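Local structure of probable tRNA pseudouridine synthase D (Methanosarcina mazei, 1Z2Z) at residues Pro4-Leu14 with Arg427-Leu435; Ser177-Val185 with Leu200-Glu209. The protein probably converts uridine-13 of transfer RNA to pseudouridine, as a member of the TruD family of tRNA pseudouridine synthases. All coordinates share one frame; numbering follows the deposited sequence.

Interaction 1 (Pro4-Leu14 with Arg427-Leu435); sequences PEIEKQIGINL and REYMKVNPL
Pro-4 and Asn-433 bring the two chain ends together, their CA atoms 5.6 Å apart, and from there the backbones diverge until Leu-14 faces Lys-431 across a wider gap. The arrangement is a meeting of the termini: Pro-4 is the N-cap residue of the short helix 5-8, and the other partner is the last turn of helix 423-430 with the tail that follows it, turned aside at Lys-431 by a positive phi. Along the tail the contact is apolar. The rings of Pro-4 and Pro-434 slide past one another in opposite directions, CG of Pro-4 lying 3.7 Å from CD of Pro-434. Two residues on, Ile-6 has CG2 anti to its backbone N, which brings that methyl to 3.6 Å from CG of Pro-434. Pro-434 is thus packed by the N-cap residue and one in the first turn, while Asn-433 lays its amide ND2 beside CB of Pro-4.

Deeper in, the chemistry turns ionic. Glu-7 stretches out beyond CG and runs antiparallel to the side chain of Arg-427, forming a salt bridge from OE2 to NH1 of Arg-427 at 3.1 Å. The bond is bent, 135° at the hydrogen; the carboxylate and guanidinium planes stand 76° apart, and NH1 meets OE2 from above the carboxylate plane. CG2 of Ile-12 lies over one guanidinium face, toward its rim. Glu-428 extends this into a network on the NH2 side of the same arginine, and its OE2 also accepts a hydrogen bond from the backbone N of Thr-17. Leu-14 O lies at the guanidinium edge, although its modelled separation from NH2 is too short to be trusted in detail. From Asn-433 the tail curls through Pro-434 in an Asx turn, where the backbone N of Leu-435 donates to OD1 of Asn-433 on an in-plane lone pair at 2.7 Å.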
loop_
_atom_site.group_PDB
_atom_site.type_symbol
_atom_site.label_atom_id
_atom_site.label_comp_id
_atom_site.label_asym_id
_atom_site.label_seq_id
_atom_site.Cartn_x
_atom_site.Cartn_y
_atom_site.Cartn_z
ATOM N N PRO A 4 15.606 8.799 2.550
ATOM C CA PRO A 4 15.160 9.075 3.914
ATOM C C PRO A 4 15.208 7.874 4.823
ATOM O O PRO A 4 14.902 6.747 4.420
ATOM C CB PRO A 4 13.746 9.613 3.719
ATOM C CG PRO A 4 13.308 8.987 2.455
ATOM C CD PRO A 4 14.525 9.063 1.586
ATOM N N GLU A 5 15.620 8.127 6.056
ATOM C CA GLU A 5 15.701 7.088 7.061
ATOM C C GLU A 5 14.359 6.385 7.186
ATOM O O GLU A 5 14.301 5.173 7.375
ATOM C CB GLU A 5 16.083 7.699 8.407
ATOM C CG GLU A 5 17.571 7.854 8.606
ATOM C CD GLU A 5 18.277 6.520 8.663
ATOM O OE1 GLU A 5 18.871 6.110 7.640
ATOM O OE2 GLU A 5 18.223 5.879 9.734
ATOM N N ILE A 6 13.282 7.154 7.074
ATOM C CA ILE A 6 11.947 6.597 7.195
ATOM C C ILE A 6 11.748 5.392 6.296
ATOM O O ILE A 6 11.206 4.376 6.727
ATOM C CB ILE A 6 10.870 7.678 6.915
ATOM C CG1 ILE A 6 10.802 8.617 8.109
ATOM C CG2 ILE A 6 9.499 7.051 6.714
ATOM C CD1 ILE A 6 10.786 7.877 9.438
ATOM N N GLU A 7 12.206 5.504 5.058
ATOM C CA GLU A 7 12.088 4.418 4.100
ATOM C C GLU A 7 13.156 3.320 4.305
ATOM O O GLU A 7 12.936 2.164 3.952
ATOM C CB GLU A 7 12.139 4.977 2.667
ATOM C CG GLU A 7 10.839 5.656 2.212
ATOM C CD GLU A 7 10.942 6.291 0.828
ATOM O OE1 GLU A 7 9.892 6.656 0.249
ATOM O OE2 GLU A 7 12.075 6.432 0.322
ATOM N N LYS A 8 14.299 3.660 4.885
ATOM C CA LYS A 8 15.321 2.645 5.100
ATOM C C LYS A 8 14.929 1.782 6.292
ATOM O O LYS A 8 15.354 0.633 6.400
ATOM C CB LYS A 8 16.691 3.295 5.343
ATOM C CG LYS A 8 17.155 4.191 4.198
ATOM C CD LYS A 8 18.263 5.169 4.618
ATOM C CE LYS A 8 19.649 4.695 4.199
ATOM N NZ LYS A 8 20.707 5.689 4.542
ATOM N N GLN A 9 14.102 2.333 7.174
ATOM C CA GLN A 9 13.660 1.617 8.371
ATOM C C GLN A 9 12.597 0.572 8.069
ATOM O O GLN A 9 12.109 -0.119 8.971
ATOM C CB GLN A 9 13.120 2.596 9.400
ATOM C CG GLN A 9 14.162 3.539 9.936
ATOM C CD GLN A 9 13.540 4.720 10.646
ATOM O OE1 GLN A 9 14.235 5.524 11.274
ATOM N NE2 GLN A 9 12.218 4.840 10.546
ATOM N N ILE A 10 12.232 0.481 6.795
ATOM C CA ILE A 10 11.257 -0.494 6.346
ATOM C C ILE A 10 11.764 -1.229 5.110
ATOM O O ILE A 10 10.987 -1.545 4.211
ATOM C CB ILE A 10 9.896 0.145 6.016
ATOM C CG1 ILE A 10 10.069 1.224 4.955
ATOM C CG2 ILE A 10 9.259 0.702 7.288
ATOM C CD1 ILE A 10 8.782 1.928 4.602
ATOM N N GLY A 11 13.074 -1.472 5.065
ATOM C CA GLY A 11 13.663 -2.222 3.971
ATOM C C GLY A 11 14.104 -1.518 2.708
ATOM O O GLY A 11 15.150 -1.854 2.145
ATOM N N ILE A 12 13.307 -0.564 2.241
ATOM C CA ILE A 12 13.645 0.184 1.035
ATOM C C ILE A 12 14.866 1.028 1.343
ATOM O O ILE A 12 15.026 1.484 2.471
ATOM C CB ILE A 12 12.505 1.094 0.653
ATOM C CG1 ILE A 12 11.228 0.250 0.595
ATOM C CG2 ILE A 12 12.843 1.836 -0.649
ATOM C CD1 ILE A 12 9.953 1.046 0.434
ATOM N N ASN A 13 15.732 1.228 0.357
ATOM C CA ASN A 13 16.931 2.021 0.580
ATOM C C ASN A 13 17.561 2.485 -0.719
ATOM O O ASN A 13 18.755 2.756 -0.766
ATOM C CB ASN A 13 17.963 1.221 1.371
ATOM C CG ASN A 13 18.806 0.326 0.485
ATOM O OD1 ASN A 13 18.289 -0.441 -0.335
ATOM N ND2 ASN A 13 20.121 0.416 0.647
ATOM N N LEU A 14 16.768 2.582 -1.774
ATOM C CA LEU A 14 17.310 3.024 -3.047
ATOM C C LEU A 14 16.218 3.310 -4.050
ATOM O O LEU A 14 15.077 3.534 -3.673
ATOM C CB LEU A 14 18.265 1.972 -3.604
ATOM C CG LEU A 14 17.663 0.584 -3.784
ATOM C CD1 LEU A 14 17.229 0.344 -5.223
ATOM C CD2 LEU A 14 18.710 -0.411 -3.389
ATOM N N ARG A 427 7.356 7.770 -6.050
ATOM C CA ARG A 427 8.665 7.696 -5.416
ATOM C C ARG A 427 9.828 7.669 -6.431
ATOM O O ARG A 427 10.843 8.326 -6.227
ATOM C CB ARG A 427 8.725 6.467 -4.511
ATOM C CG ARG A 427 9.911 6.452 -3.566
ATOM C CD ARG A 427 9.929 5.181 -2.716
ATOM N NE ARG A 427 10.782 4.157 -3.305
ATOM C CZ ARG A 427 12.088 4.046 -3.081
ATOM N NH1 ARG A 427 12.710 4.888 -2.268
ATOM N NH2 ARG A 427 12.780 3.101 -3.691
ATOM N N GLU A 428 9.690 6.925 -7.526
ATOM C CA GLU A 428 10.765 6.870 -8.515
ATOM C C GLU A 428 10.885 8.182 -9.293
ATOM O O GLU A 428 11.922 8.461 -9.898
ATOM C CB GLU A 428 10.558 5.706 -9.499
ATOM C CG GLU A 428 10.537 4.314 -8.860
ATOM C CD GLU A 428 11.832 3.945 -8.137
ATOM O OE1 GLU A 428 11.738 3.513 -6.958
ATOM O OE2 GLU A 428 12.932 4.078 -8.736
ATOM N N TYR A 429 9.820 8.981 -9.279
ATOM C CA TYR A 429 9.818 10.266 -9.973
ATOM C C TYR A 429 10.214 11.434 -9.099
ATOM O O TYR A 429 10.822 12.387 -9.580
ATOM C CB TYR A 429 8.448 10.586 -10.559
ATOM C CG TYR A 429 8.188 9.909 -11.864
ATOM C CD1 TYR A 429 7.747 8.596 -11.903
ATOM C CD2 TYR A 429 8.399 10.577 -13.073
ATOM C CE1 TYR A 429 7.515 7.962 -13.107
ATOM C CE2 TYR A 429 8.173 9.943 -14.291
ATOM C CZ TYR A 429 7.730 8.635 -14.293
ATOM O OH TYR A 429 7.505 7.978 -15.474
HETATM N N MSE A 430 9.862 11.380 -7.820
HETATM C CA MSE A 430 10.184 12.478 -6.926
HETATM C C MSE A 430 11.352 12.185 -6.025
HETATM O O MSE A 430 12.056 13.099 -5.601
HETATM C CB MSE A 430 8.988 12.832 -6.051
HETATM C CG MSE A 430 7.846 13.499 -6.775
HETATM SE SE MSE A 430 6.285 13.515 -5.635
HETATM C CE MSE A 430 6.613 15.185 -4.705
ATOM N N LYS A 431 11.548 10.911 -5.720
ATOM C CA LYS A 431 12.634 10.494 -4.834
ATOM C C LYS A 431 12.782 11.470 -3.673
ATOM O O LYS A 431 13.829 12.085 -3.510
ATOM C CB LYS A 431 13.962 10.401 -5.603
ATOM C CG LYS A 431 13.973 9.371 -6.735
ATOM C CD LYS A 431 15.376 9.124 -7.269
ATOM C CE LYS A 431 15.374 8.170 -8.449
ATOM N NZ LYS A 431 14.751 8.733 -9.687
ATOM N N VAL A 432 11.733 11.620 -2.876
ATOM C CA VAL A 432 11.789 12.518 -1.727
ATOM C C VAL A 432 11.205 11.844 -0.508
ATOM O O VAL A 432 10.654 10.750 -0.604
ATOM C CB VAL A 432 11.008 13.830 -1.978
ATOM C CG1 VAL A 432 11.717 14.673 -3.038
ATOM C CG2 VAL A 432 9.601 13.505 -2.421
ATOM N N ASN A 433 11.316 12.498 0.642
ATOM C CA ASN A 433 10.786 11.935 1.875
ATOM C C ASN A 433 9.294 11.641 1.704
ATOM O O ASN A 433 8.542 12.454 1.161
ATOM C CB ASN A 433 11.019 12.900 3.039
ATOM C CG ASN A 433 10.682 12.288 4.391
ATOM O OD1 ASN A 433 9.519 12.040 4.700
ATOM N ND2 ASN A 433 11.703 12.039 5.201
ATOM N N PRO A 434 8.854 10.454 2.152
ATOM C CA PRO A 434 7.451 10.027 2.058
ATOM C C PRO A 434 6.480 10.955 2.795
ATOM O O PRO A 434 5.274 10.937 2.537
ATOM C CB PRO A 434 7.482 8.617 2.645
ATOM C CG PRO A 434 8.603 8.689 3.633
ATOM C CD PRO A 434 9.659 9.439 2.856
ATOM N N LEU A 435 7.015 11.760 3.709
ATOM C CA LEU A 435 6.206 12.710 4.467
ATOM C C LEU A 435 6.142 14.067 3.740
ATOM O O LEU A 435 5.160 14.795 3.863
ATOM C CB LEU A 435 6.781 12.870 5.881
ATOM C CG LEU A 435 6.830 11.578 6.713
ATOM C CD1 LEU A 435 7.342 11.893 8.104
ATOM C CD2 LEU A 435 5.441 10.940 6.792
#

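Interaction 2 (Ser177-Val185 with Leu200-Glu209); sequences SVRPVTHLV and LYIAEPFPEE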
loop_
_atom_site.group_PDB
_atom_site.type_symbol
_atom_site.label_atom_id
_atom_site.label_comp_id
_atom_site.label_asym_id
_atom_site.label_seq_id
_atom_site.Cartn_x
_atom_site.Cartn_y
_atom_site.Cartn_z
ATOM N N SER A 177 -1.051 2.378 9.968
ATOM C CA SER A 177 -2.000 3.442 9.641
ATOM C C SER A 177 -1.331 4.810 9.755
ATOM O O SER A 177 -0.978 5.426 8.747
ATOM C CB SER A 177 -3.211 3.374 10.580
ATOM O OG SER A 177 -3.945 2.176 10.383
ATOM N N VAL A 178 -1.154 5.269 10.992
ATOM C CA VAL A 178 -0.528 6.563 11.276
ATOM C C VAL A 178 0.853 6.333 11.870
ATOM O O VAL A 178 1.718 7.215 11.874
ATOM C CB VAL A 178 -1.358 7.380 12.306
ATOM C CG1 VAL A 178 -1.450 6.613 13.633
ATOM C CG2 VAL A 178 -0.715 8.746 12.527
ATOM N N ARG A 179 1.040 5.129 12.387
ATOM C CA ARG A 179 2.296 4.760 13.005
ATOM C C ARG A 179 2.750 3.430 12.424
ATOM O O ARG A 179 2.132 2.394 12.669
ATOM C CB ARG A 179 2.090 4.645 14.506
ATOM C CG ARG A 179 3.326 4.315 15.270
ATOM C CD ARG A 179 2.963 4.143 16.716
ATOM N NE ARG A 179 2.005 3.059 16.876
ATOM C CZ ARG A 179 1.566 2.618 18.047
ATOM N NH1 ARG A 179 1.999 3.179 19.165
ATOM N NH2 ARG A 179 0.712 1.602 18.097
ATOM N N PRO A 180 3.828 3.447 11.622
ATOM C CA PRO A 180 4.364 2.231 11.001
ATOM C C PRO A 180 5.160 1.384 11.988
ATOM O O PRO A 180 6.378 1.494 12.061
ATOM C CB PRO A 180 5.235 2.783 9.878
ATOM C CG PRO A 180 5.779 4.041 10.485
ATOM C CD PRO A 180 4.550 4.641 11.143
ATOM N N VAL A 181 4.464 0.537 12.739
ATOM C CA VAL A 181 5.111 -0.313 13.733
ATOM C C VAL A 181 4.859 -1.801 13.506
ATOM O O VAL A 181 5.440 -2.650 14.182
ATOM C CB VAL A 181 4.633 0.037 15.155
ATOM C CG1 VAL A 181 5.285 1.304 15.621
ATOM C CG2 VAL A 181 3.131 0.188 15.162
ATOM N N THR A 182 3.993 -2.123 12.558
ATOM C CA THR A 182 3.691 -3.518 12.297
ATOM C C THR A 182 4.971 -4.347 12.205
ATOM O O THR A 182 5.233 -5.178 13.076
ATOM C CB THR A 182 2.855 -3.654 11.023
ATOM O OG1 THR A 182 3.545 -3.055 9.919
ATOM C CG2 THR A 182 1.524 -2.948 11.215
ATOM N N HIS A 183 5.777 -4.090 11.176
ATOM C CA HIS A 183 7.040 -4.793 10.966
ATOM C C HIS A 183 7.903 -4.800 12.215
ATOM O O HIS A 183 8.652 -5.745 12.462
ATOM C CB HIS A 183 7.822 -4.159 9.805
ATOM C CG HIS A 183 8.318 -2.767 10.079
ATOM N ND1 HIS A 183 9.622 -2.499 10.434
ATOM C CD2 HIS A 183 7.700 -1.567 9.987
ATOM C CE1 HIS A 183 9.788 -1.192 10.543
ATOM N NE2 HIS A 183 8.636 -0.603 10.277
ATOM N N LEU A 184 7.801 -3.743 13.004
ATOM C CA LEU A 184 8.581 -3.652 14.228
ATOM C C LEU A 184 8.054 -4.634 15.259
ATOM O O LEU A 184 8.800 -5.111 16.109
ATOM C CB LEU A 184 8.515 -2.230 14.788
ATOM C CG LEU A 184 9.079 -1.128 13.881
ATOM C CD1 LEU A 184 8.735 0.231 14.467
ATOM C CD2 LEU A 184 10.586 -1.296 13.740
ATOM N N VAL A 185 6.765 -4.939 15.178
ATOM C CA VAL A 185 6.149 -5.862 16.116
ATOM C C VAL A 185 6.330 -7.300 15.642
ATOM O O VAL A 185 6.594 -8.201 16.439
ATOM C CB VAL A 185 4.649 -5.546 16.274
ATOM C CG1 VAL A 185 3.998 -6.518 17.241
ATOM C CG2 VAL A 185 4.482 -4.120 16.770
ATOM N N LEU A 200 5.679 -2.243 21.789
ATOM C CA LEU A 200 5.832 -1.466 20.566
ATOM C C LEU A 200 4.487 -1.056 19.979
ATOM O O LEU A 200 4.404 -0.082 19.232
ATOM C CB LEU A 200 6.611 -2.268 19.520
ATOM C CG LEU A 200 8.109 -2.495 19.742
ATOM C CD1 LEU A 200 8.636 -3.488 18.717
ATOM C CD2 LEU A 200 8.848 -1.172 19.637
ATOM N N TYR A 201 3.436 -1.803 20.310
ATOM C CA TYR A 201 2.095 -1.523 19.799
ATOM C C TYR A 201 1.286 -0.740 20.826
ATOM O O TYR A 201 0.580 0.209 20.491
ATOM C CB TYR A 201 1.375 -2.837 19.463
ATOM C CG TYR A 201 0.064 -2.657 18.727
ATOM C CD1 TYR A 201 0.038 -2.431 17.352
ATOM C CD2 TYR A 201 -1.147 -2.661 19.413
ATOM C CE1 TYR A 201 -1.163 -2.207 16.680
ATOM C CE2 TYR A 201 -2.350 -2.433 18.751
ATOM C CZ TYR A 201 -2.351 -2.204 17.385
ATOM O OH TYR A 201 -3.536 -1.937 16.741
ATOM N N ILE A 202 1.388 -1.146 22.084
ATOM C CA ILE A 202 0.665 -0.468 23.147
ATOM C C ILE A 202 1.183 0.964 23.298
ATOM O O ILE A 202 0.398 1.915 23.314
ATOM C CB ILE A 202 0.838 -1.220 24.471
ATOM C CG1 ILE A 202 0.250 -2.631 24.328
ATOM C CG2 ILE A 202 0.192 -0.429 25.597
ATOM C CD1 ILE A 202 0.620 -3.588 25.445
ATOM N N ALA A 203 2.507 1.097 23.399
ATOM C CA ALA A 203 3.182 2.386 23.545
ATOM C C ALA A 203 3.942 2.738 22.261
ATOM O O ALA A 203 3.439 2.520 21.162
ATOM C CB ALA A 203 4.141 2.335 24.728
ATOM N N GLU A 204 5.147 3.285 22.397
ATOM C CA GLU A 204 5.962 3.657 21.236
ATOM C C GLU A 204 5.346 4.775 20.406
ATOM O O GLU A 204 4.668 4.522 19.411
ATOM C CB GLU A 204 6.189 2.456 20.320
ATOM C CG GLU A 204 7.036 2.804 19.102
ATOM C CD GLU A 204 8.516 2.548 19.323
ATOM O OE1 GLU A 204 9.015 2.788 20.446
ATOM O OE2 GLU A 204 9.176 2.112 18.357
ATOM N N PRO A 205 5.608 6.031 20.787
ATOM C CA PRO A 205 5.089 7.217 20.102
ATOM C C PRO A 205 5.818 7.558 18.805
ATOM O O PRO A 205 6.996 7.251 18.649
ATOM C CB PRO A 205 5.268 8.299 21.148
ATOM C CG PRO A 205 6.579 7.911 21.763
ATOM C CD PRO A 205 6.410 6.421 21.963
ATOM N N PHE A 206 5.110 8.197 17.879
ATOM C CA PHE A 206 5.701 8.602 16.609
ATOM C C PHE A 206 5.501 10.095 16.353
ATOM O O PHE A 206 4.502 10.679 16.775
ATOM C CB PHE A 206 5.113 7.795 15.446
ATOM C CG PHE A 206 5.817 6.485 15.195
ATOM C CD1 PHE A 206 5.864 5.951 13.912
ATOM C CD2 PHE A 206 6.427 5.784 16.237
ATOM C CE1 PHE A 206 6.511 4.747 13.665
ATOM C CE2 PHE A 206 7.077 4.576 16.003
ATOM C CZ PHE A 206 7.120 4.056 14.713
ATOM N N PRO A 207 6.450 10.730 15.640
ATOM C CA PRO A 207 6.389 12.160 15.327
ATOM C C PRO A 207 5.196 12.574 14.480
ATOM O O PRO A 207 5.028 13.752 14.179
ATOM C CB PRO A 207 7.717 12.409 14.619
ATOM C CG PRO A 207 7.938 11.131 13.892
ATOM C CD PRO A 207 7.593 10.102 14.949
ATOM N N GLU A 208 4.370 11.609 14.098
ATOM C CA GLU A 208 3.195 11.887 13.280
ATOM C C GLU A 208 1.981 12.162 14.162
ATOM O O GLU A 208 1.095 12.933 13.802
ATOM C CB GLU A 208 2.885 10.687 12.390
ATOM C CG GLU A 208 1.805 10.958 11.371
ATOM C CD GLU A 208 2.382 11.512 10.097
ATOM O OE1 GLU A 208 3.303 12.352 10.193
ATOM O OE2 GLU A 208 1.915 11.110 9.004
ATOM N N GLU A 209 1.949 11.513 15.319
ATOM C CA GLU A 209 0.840 11.649 16.250
ATOM C C GLU A 209 0.904 12.968 17.000
ATOM O O GLU A 209 1.961 13.589 17.089
ATOM C CB GLU A 209 0.871 10.500 17.260
ATOM C CG GLU A 209 0.989 9.116 16.648
ATOM C CD GLU A 209 1.132 8.046 17.705
ATOM O OE1 GLU A 209 0.193 7.887 18.514
ATOM O OE2 GLU A 209 2.184 7.373 17.733
#
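NH2 of Arg-179 donates to the carbonyl oxygen of Tyr-201 at 2.8 Å, entering in the carbonyl plane on a lone pair. From the other amino group, NH1 of Arg-179 donates to Glu-204 O at 3.0 Å, this time from above the carbonyl plane. The guanidinium therefore spans the chain where helix 194-202 ends, bonded to one carbonyl in its last turn and to another just past it. The arginine gets there by leaving the backbone with CG anti to N (chi1 -178°) and then bending at chi3. Its charge has the carboxylate of Glu-209 nearby, but OE2 of that residue lies well out of the guanidinium plane and no N-H points at it. Glu-209 is committed elsewhere: OE1 forms a salt bridge with Arg-217, and OE2 accepts from the backbone N of Phe-206 at 3.0 Å, across the type I turn from Phe-206 to Glu-209.

The aliphatic part of the same arginine covers Phe-206. CG of Arg-179 sits over the centre of the ring, 3.3 Å from the centroid, in a CH-pi contact, with the guanidinium and ring planes 71° apart. Pro-180, the centre of an inverse gamma turn, borders the ring edge, as does CD1 of Leu-184, while CG1 of Val-181 meets the ring obliquely. Toward the helices the packing becomes mainly apolar: Val-185 CG2 rests 3.9 Å from CB of Leu-200. At the far end, where the contact is exposed, CG2 of Val-178 lies against CG of Glu-208.

This is a helical hairpin: the start of helix 182-191 packs against the end of helix 194-202, and the loops before and after the pair run together, joined by an arginine bonded to main-chain carbonyls, all within the TRUD family region.

Overall arrangement
Both contacts are partly buried, but they close very different lengths of chain. Interaction 1 joins the two termini, with 412 residues between its segments, whereas interaction 2 closes a local helical hairpin nested inside that span. Each centres on an arginine: in interaction 1 it pairs with carboxylates, in interaction 2 it bonds to main-chain carbonyls and packs on an aromatic ring. The apolar parts differ too, prolines and an isoleucine in the first, Val-181 and Leu-184 at a phenylalanine, with Val-185 on Leu-200, in the second. Their centres are about 18 Å apart, yet they touch, Ile-10 packing on His-183. Helix 263-287 backs both, meeting Ile-12 and Leu-14 from one and Val-185 and Tyr-201 from the other.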